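Long-range contact in polyhedrin (Simulium ubiquitum cypovirus, PDB 5A9A), which forms the microcrystalline polyhedra, insect virus occlusion bodies that probably protect cypovirus particles, and binds UTP in these crystals: residues Ala110-Val123 with Ala139-Met151. Residues are numbered along the deposited sequence; the frame is centred on the assembly and turned at random.
Sequences ANGNICWENVRVEV and AWGPRCYKGSQMM
Met150 reaches into the apolar centre between the six-stranded and four-stranded antiparallel sheets of this polyhedrin: its CE rests 3.9 Å from Ala110 CB, while its SD makes an oblique Met-aromatic contact with Trp116 and approaches Val119 CG1. The terminal bend (chi3 62°) turns CE away from the indole toward the alanine, and Leu160 of strand 157-163 adds to the packing. Val121 and Tyr145 lie next to this cluster on the same face of the four-stranded sheet, CB to CB 4.0 Å. They form an antiparallel hydrogen-bonded pair, Val121 N to Tyr145 O at 3.1 Å and nearly straight, Tyr145 N to Val121 O at 2.7 Å and more bent, which joins the short, weakly bonded strand 145-146, outermost of the four in this chain, to strand 120-124. On the reverse face Arg120 lies over Trp140: its CB sits almost exactly above the six-membered ring, 3.4 Å from the centroid, a CH-pi contact. A bend at chi2 (-69°) carries the guanidinium back along its own chain, where NH1 donates to Glu117 O and Val119 O, both oxygens lying in the guanidinium plane. Trp140 NE1 hydrogen-bonds to Asn197 OD1 of a neighbouring subunit, tying this face to the trimer. At the polar edge the carboxylate of Glu122 is shared: OE1 accepts a hydrogen bond from Asn130 ND2, whereas OE2 accepts one from water 2 and, on its syn lone pair, one from Gly141 N at 2.7 Å.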
loop_
_atom_site.group_PDB
_atom_site.type_symbol
_atom_site.label_atom_id
_atom_site.label_comp_id
_atom_site.label_asym_id
_atom_site.label_seq_id
_atom_site.Cartn_x
_atom_site.Cartn_y
_atom_site.Cartn_z
ATOM N N ALA A 110 4.247 19.398 7.215
ATOM C CA ALA A 110 4.914 18.919 6.008
ATOM C C ALA A 110 6.298 19.543 5.896
ATOM O O ALA A 110 6.442 20.764 5.939
ATOM C CB ALA A 110 4.083 19.245 4.781
ATOM N N ASN A 111 7.315 18.701 5.747
ATOM C CA ASN A 111 8.695 19.170 5.800
ATOM C C ASN A 111 9.567 18.596 4.694
ATOM O O ASN A 111 9.487 17.408 4.377
ATOM C CB ASN A 111 9.308 18.818 7.152
ATOM C CG ASN A 111 8.445 19.262 8.310
ATOM O OD1 ASN A 111 8.654 20.332 8.880
ATOM N ND2 ASN A 111 7.460 18.441 8.665
ATOM N N GLY A 112 10.405 19.452 4.118
ATOM C CA GLY A 112 11.353 19.032 3.105
ATOM C C GLY A 112 11.243 19.829 1.820
ATOM O O GLY A 112 10.521 20.826 1.738
ATOM N N ASN A 113 11.972 19.370 0.810
ATOM C CA ASN A 113 11.998 20.004 -0.497
ATOM C C ASN A 113 10.730 19.663 -1.275
ATOM O O ASN A 113 10.751 18.831 -2.183
ATOM C CB ASN A 113 13.235 19.525 -1.256
ATOM C CG ASN A 113 13.414 20.215 -2.583
ATOM O OD1 ASN A 113 12.988 21.357 -2.768
ATOM N ND2 ASN A 113 14.059 19.529 -3.520
ATOM N N ILE A 114 9.630 20.314 -0.905
ATOM C CA ILE A 114 8.310 19.974 -1.423
ATOM C C ILE A 114 7.801 21.007 -2.429
ATOM O O ILE A 114 7.927 22.215 -2.217
ATOM C CB ILE A 114 7.299 19.854 -0.261
ATOM C CG1 ILE A 114 7.667 18.657 0.620
ATOM C CG2 ILE A 114 5.877 19.717 -0.790
ATOM C CD1 ILE A 114 6.958 18.627 1.957
ATOM N N CYS A 115 7.229 20.520 -3.528
ATOM C CA CYS A 115 6.623 21.394 -4.526
ATOM C C CYS A 115 5.266 21.859 -4.016
ATOM O O CYS A 115 4.240 21.229 -4.279
ATOM C CB CYS A 115 6.456 20.661 -5.857
ATOM S SG CYS A 115 5.816 21.700 -7.195
ATOM N N TRP A 116 5.270 22.969 -3.285
ATOM C CA TRP A 116 4.080 23.433 -2.588
ATOM C C TRP A 116 2.932 23.713 -3.547
ATOM O O TRP A 116 1.766 23.543 -3.196
ATOM C CB TRP A 116 4.424 24.674 -1.762
ATOM C CG TRP A 116 5.454 24.376 -0.725
ATOM C CD1 TRP A 116 6.751 24.802 -0.703
ATOM C CD2 TRP A 116 5.280 23.552 0.432
ATOM N NE1 TRP A 116 7.391 24.299 0.405
ATOM C CE2 TRP A 116 6.509 23.528 1.117
ATOM C CE3 TRP A 116 4.198 22.834 0.957
ATOM C CZ2 TRP A 116 6.689 22.821 2.309
ATOM C CZ3 TRP A 116 4.378 22.125 2.132
ATOM C CH2 TRP A 116 5.614 22.126 2.799
ATOM N N GLU A 117 3.271 24.129 -4.762
ATOM C CA GLU A 117 2.279 24.357 -5.805
ATOM C C GLU A 117 1.461 23.098 -6.105
ATOM O O GLU A 117 0.282 23.182 -6.452
ATOM C CB GLU A 117 2.978 24.843 -7.077
ATOM C CG GLU A 117 2.248 24.523 -8.367
ATOM C CD GLU A 117 3.022 24.972 -9.593
ATOM O OE1 GLU A 117 4.207 25.342 -9.448
ATOM O OE2 GLU A 117 2.448 24.947 -10.702
ATOM N N ASN A 118 2.087 21.933 -5.971
ATOM C CA ASN A 118 1.442 20.673 -6.332
ATOM C C ASN A 118 0.923 19.883 -5.136
ATOM O O ASN A 118 0.409 18.774 -5.292
ATOM C CB ASN A 118 2.404 19.807 -7.149
ATOM C CG ASN A 118 2.485 20.239 -8.600
ATOM O OD1 ASN A 118 1.946 21.277 -8.979
ATOM N ND2 ASN A 118 3.160 19.443 -9.420
ATOM N N VAL A 119 1.061 20.453 -3.945
ATOM C CA VAL A 119 0.527 19.831 -2.741
ATOM C C VAL A 119 -1.000 19.811 -2.776
ATOM O O VAL A 119 -1.641 20.789 -3.171
ATOM C CB VAL A 119 1.002 20.573 -1.471
ATOM C CG1 VAL A 119 0.160 20.177 -0.262
ATOM C CG2 VAL A 119 2.475 20.297 -1.217
ATOM N N ARG A 120 -1.575 18.684 -2.371
ATOM C CA ARG A 120 -3.019 18.560 -2.236
ATOM C C ARG A 120 -3.343 17.902 -0.903
ATOM O O ARG A 120 -2.823 16.831 -0.594
ATOM C CB ARG A 120 -3.607 17.708 -3.364
ATOM C CG ARG A 120 -3.321 18.207 -4.775
ATOM C CD ARG A 120 -4.047 19.504 -5.093
ATOM N NE ARG A 120 -3.890 19.873 -6.499
ATOM C CZ ARG A 120 -2.938 20.677 -6.967
ATOM N NH1 ARG A 120 -2.049 21.219 -6.143
ATOM N NH2 ARG A 120 -2.878 20.945 -8.264
ATOM N N VAL A 121 -4.188 18.554 -0.113
ATOM C CA VAL A 121 -4.725 17.960 1.105
ATOM C C VAL A 121 -6.232 18.141 1.079
ATOM O O VAL A 121 -6.731 19.266 1.063
ATOM C CB VAL A 121 -4.154 18.611 2.374
ATOM C CG1 VAL A 121 -4.818 18.024 3.615
ATOM C CG2 VAL A 121 -2.643 18.428 2.439
ATOM N N GLU A 122 -6.960 17.032 1.069
ATOM C CA GLU A 122 -8.400 17.100 0.877
ATOM C C GLU A 122 -9.160 16.348 1.960
ATOM O O GLU A 122 -8.886 15.181 2.238
ATOM C CB GLU A 122 -8.766 16.550 -0.502
ATOM C CG GLU A 122 -10.197 16.846 -0.923
ATOM C CD GLU A 122 -10.399 16.723 -2.424
ATOM O OE1 GLU A 122 -10.330 15.590 -2.945
ATOM O OE2 GLU A 122 -10.625 17.763 -3.082
ATOM N N VAL A 123 -10.110 17.040 2.577
ATOM C CA VAL A 123 -11.013 16.413 3.529
ATOM C C VAL A 123 -12.169 15.815 2.743
ATOM O O VAL A 123 -13.009 16.535 2.204
ATOM C CB VAL A 123 -11.539 17.428 4.556
ATOM C CG1 VAL A 123 -12.431 16.738 5.576
ATOM C CG2 VAL A 123 -10.377 18.126 5.245
ATOM N N ALA A 139 -9.955 13.298 -8.962
ATOM C CA ALA A 139 -8.767 13.120 -8.137
ATOM C C ALA A 139 -8.784 14.139 -7.006
ATOM O O ALA A 139 -8.609 13.791 -5.836
ATOM C CB ALA A 139 -7.509 13.284 -8.977
ATOM N N TRP A 140 -9.002 15.401 -7.365
ATOM C CA TRP A 140 -9.092 16.476 -6.386
ATOM C C TRP A 140 -10.233 17.419 -6.756
ATOM O O TRP A 140 -10.582 17.548 -7.929
ATOM C CB TRP A 140 -7.770 17.242 -6.322
ATOM C CG TRP A 140 -6.587 16.345 -6.143
ATOM C CD1 TRP A 140 -5.698 15.956 -7.105
ATOM C CD2 TRP A 140 -6.166 15.715 -4.927
ATOM N NE1 TRP A 140 -4.748 15.123 -6.560
ATOM C CE2 TRP A 140 -5.013 14.959 -5.225
ATOM C CE3 TRP A 140 -6.654 15.714 -3.615
ATOM C CZ2 TRP A 140 -4.342 14.205 -4.259
ATOM C CZ3 TRP A 140 -5.985 14.968 -2.656
ATOM C CH2 TRP A 140 -4.840 14.225 -2.985
ATOM N N GLY A 141 -10.805 18.078 -5.753
ATOM C CA GLY A 141 -11.967 18.926 -5.964
ATOM C C GLY A 141 -11.717 20.388 -5.642
ATOM O O GLY A 141 -10.606 20.774 -5.275
ATOM N N PRO A 142 -12.765 21.216 -5.771
ATOM C CA PRO A 142 -12.687 22.667 -5.564
ATOM C C PRO A 142 -12.518 23.081 -4.099
ATOM O O PRO A 142 -12.233 24.249 -3.835
ATOM C CB PRO A 142 -14.030 23.171 -6.108
ATOM C CG PRO A 142 -14.947 22.007 -6.014
ATOM C CD PRO A 142 -14.104 20.785 -6.205
ATOM N N ARG A 143 -12.686 22.144 -3.169
ATOM C CA ARG A 143 -12.539 22.440 -1.745
ATOM C C ARG A 143 -11.209 21.915 -1.207
ATOM O O ARG A 143 -10.971 21.910 0.001
ATOM C CB ARG A 143 -13.698 21.831 -0.955
ATOM C CG ARG A 143 -15.055 22.404 -1.327
ATOM C CD ARG A 143 -16.196 21.509 -0.867
ATOM N NE ARG A 143 -16.799 21.972 0.383
ATOM C CZ ARG A 143 -16.568 21.438 1.580
ATOM N NH1 ARG A 143 -15.741 20.407 1.716
ATOM N NH2 ARG A 143 -17.172 21.937 2.651
ATOM N N CYS A 144 -10.348 21.474 -2.116
ATOM C CA CYS A 144 -9.041 20.943 -1.756
ATOM C C CYS A 144 -8.142 22.017 -1.148
ATOM O O CYS A 144 -8.123 23.152 -1.619
ATOM C CB CYS A 144 -8.374 20.365 -3.008
ATOM S SG CYS A 144 -6.926 19.359 -2.690
ATOM N N TYR A 145 -7.403 21.657 -0.099
ATOM C CA TYR A 145 -6.378 22.541 0.454
ATOM C C TYR A 145 -5.149 22.523 -0.449
ATOM O O TYR A 145 -4.782 21.475 -0.982
ATOM C CB TYR A 145 -5.962 22.097 1.860
ATOM C CG TYR A 145 -6.983 22.345 2.948
ATOM C CD1 TYR A 145 -8.043 21.468 3.151
ATOM C CD2 TYR A 145 -6.870 23.443 3.797
ATOM C CE1 TYR A 145 -8.972 21.690 4.158
ATOM C CE2 TYR A 145 -7.794 23.671 4.801
ATOM C CZ TYR A 145 -8.838 22.791 4.980
ATOM O OH TYR A 145 -9.755 23.011 5.983
ATOM N N LYS A 146 -4.509 23.679 -0.608
ATOM C CA LYS A 146 -3.302 23.780 -1.424
ATOM C C LYS A 146 -2.107 24.196 -0.564
ATOM O O LYS A 146 -2.267 24.598 0.587
ATOM C CB LYS A 146 -3.507 24.786 -2.561
ATOM C CG LYS A 146 -4.787 24.573 -3.367
ATOM C CD LYS A 146 -4.724 23.317 -4.228
ATOM C CE LYS A 146 -6.099 22.951 -4.776
ATOM N NZ LYS A 146 -6.705 24.039 -5.600
ATOM N N GLY A 147 -0.912 24.098 -1.139
ATOM C CA GLY A 147 0.316 24.406 -0.430
ATOM C C GLY A 147 0.360 25.796 0.178
ATOM O O GLY A 147 0.897 25.987 1.271
ATOM N N SER A 148 -0.206 26.772 -0.526
ATOM C CA SER A 148 -0.154 28.161 -0.082
ATOM C C SER A 148 -1.114 28.407 1.075
ATOM O O SER A 148 -1.134 29.494 1.653
ATOM C CB SER A 148 -0.484 29.104 -1.238
ATOM O OG SER A 148 -1.784 28.856 -1.745
ATOM N N GLN A 149 -1.902 27.393 1.410
ATOM C CA GLN A 149 -2.871 27.503 2.490
ATOM C C GLN A 149 -2.287 26.950 3.785
ATOM O O GLN A 149 -2.865 27.111 4.859
ATOM C CB GLN A 149 -4.148 26.751 2.128
ATOM C CG GLN A 149 -5.415 27.445 2.580
ATOM C CD GLN A 149 -6.665 26.729 2.124
ATOM O OE1 GLN A 149 -6.725 26.212 1.011
ATOM N NE2 GLN A 149 -7.672 26.691 2.986
ATOM N N MET A 150 -1.138 26.291 3.672
ATOM C CA MET A 150 -0.423 25.803 4.838
ATOM C C MET A 150 0.444 26.929 5.379
ATOM O O MET A 150 1.152 27.597 4.626
ATOM C CB MET A 150 0.444 24.600 4.470
ATOM C CG MET A 150 -0.313 23.500 3.741
ATOM S SD MET A 150 0.651 21.988 3.548
ATOM C CE MET A 150 0.924 21.533 5.262
ATOM N N MET A 151 0.378 27.142 6.688
ATOM C CA MET A 151 1.101 28.240 7.316
ATOM C C MET A 151 2.605 27.999 7.252
ATOM O O MET A 151 3.107 26.968 7.701
ATOM C CB MET A 151 0.631 28.414 8.760
ATOM C CG MET A 151 -0.865 28.692 8.867
ATOM S SD MET A 151 -1.491 28.722 10.554
ATOM C CE MET A 151 -1.613 26.967 10.901
HETATM O O HOH W 1 -0.942 23.318 -3.751
HETATM O O HOH W 2 -13.023 19.308 -2.891
HETATM O O HOH W 3 -10.787 19.638 1.889
#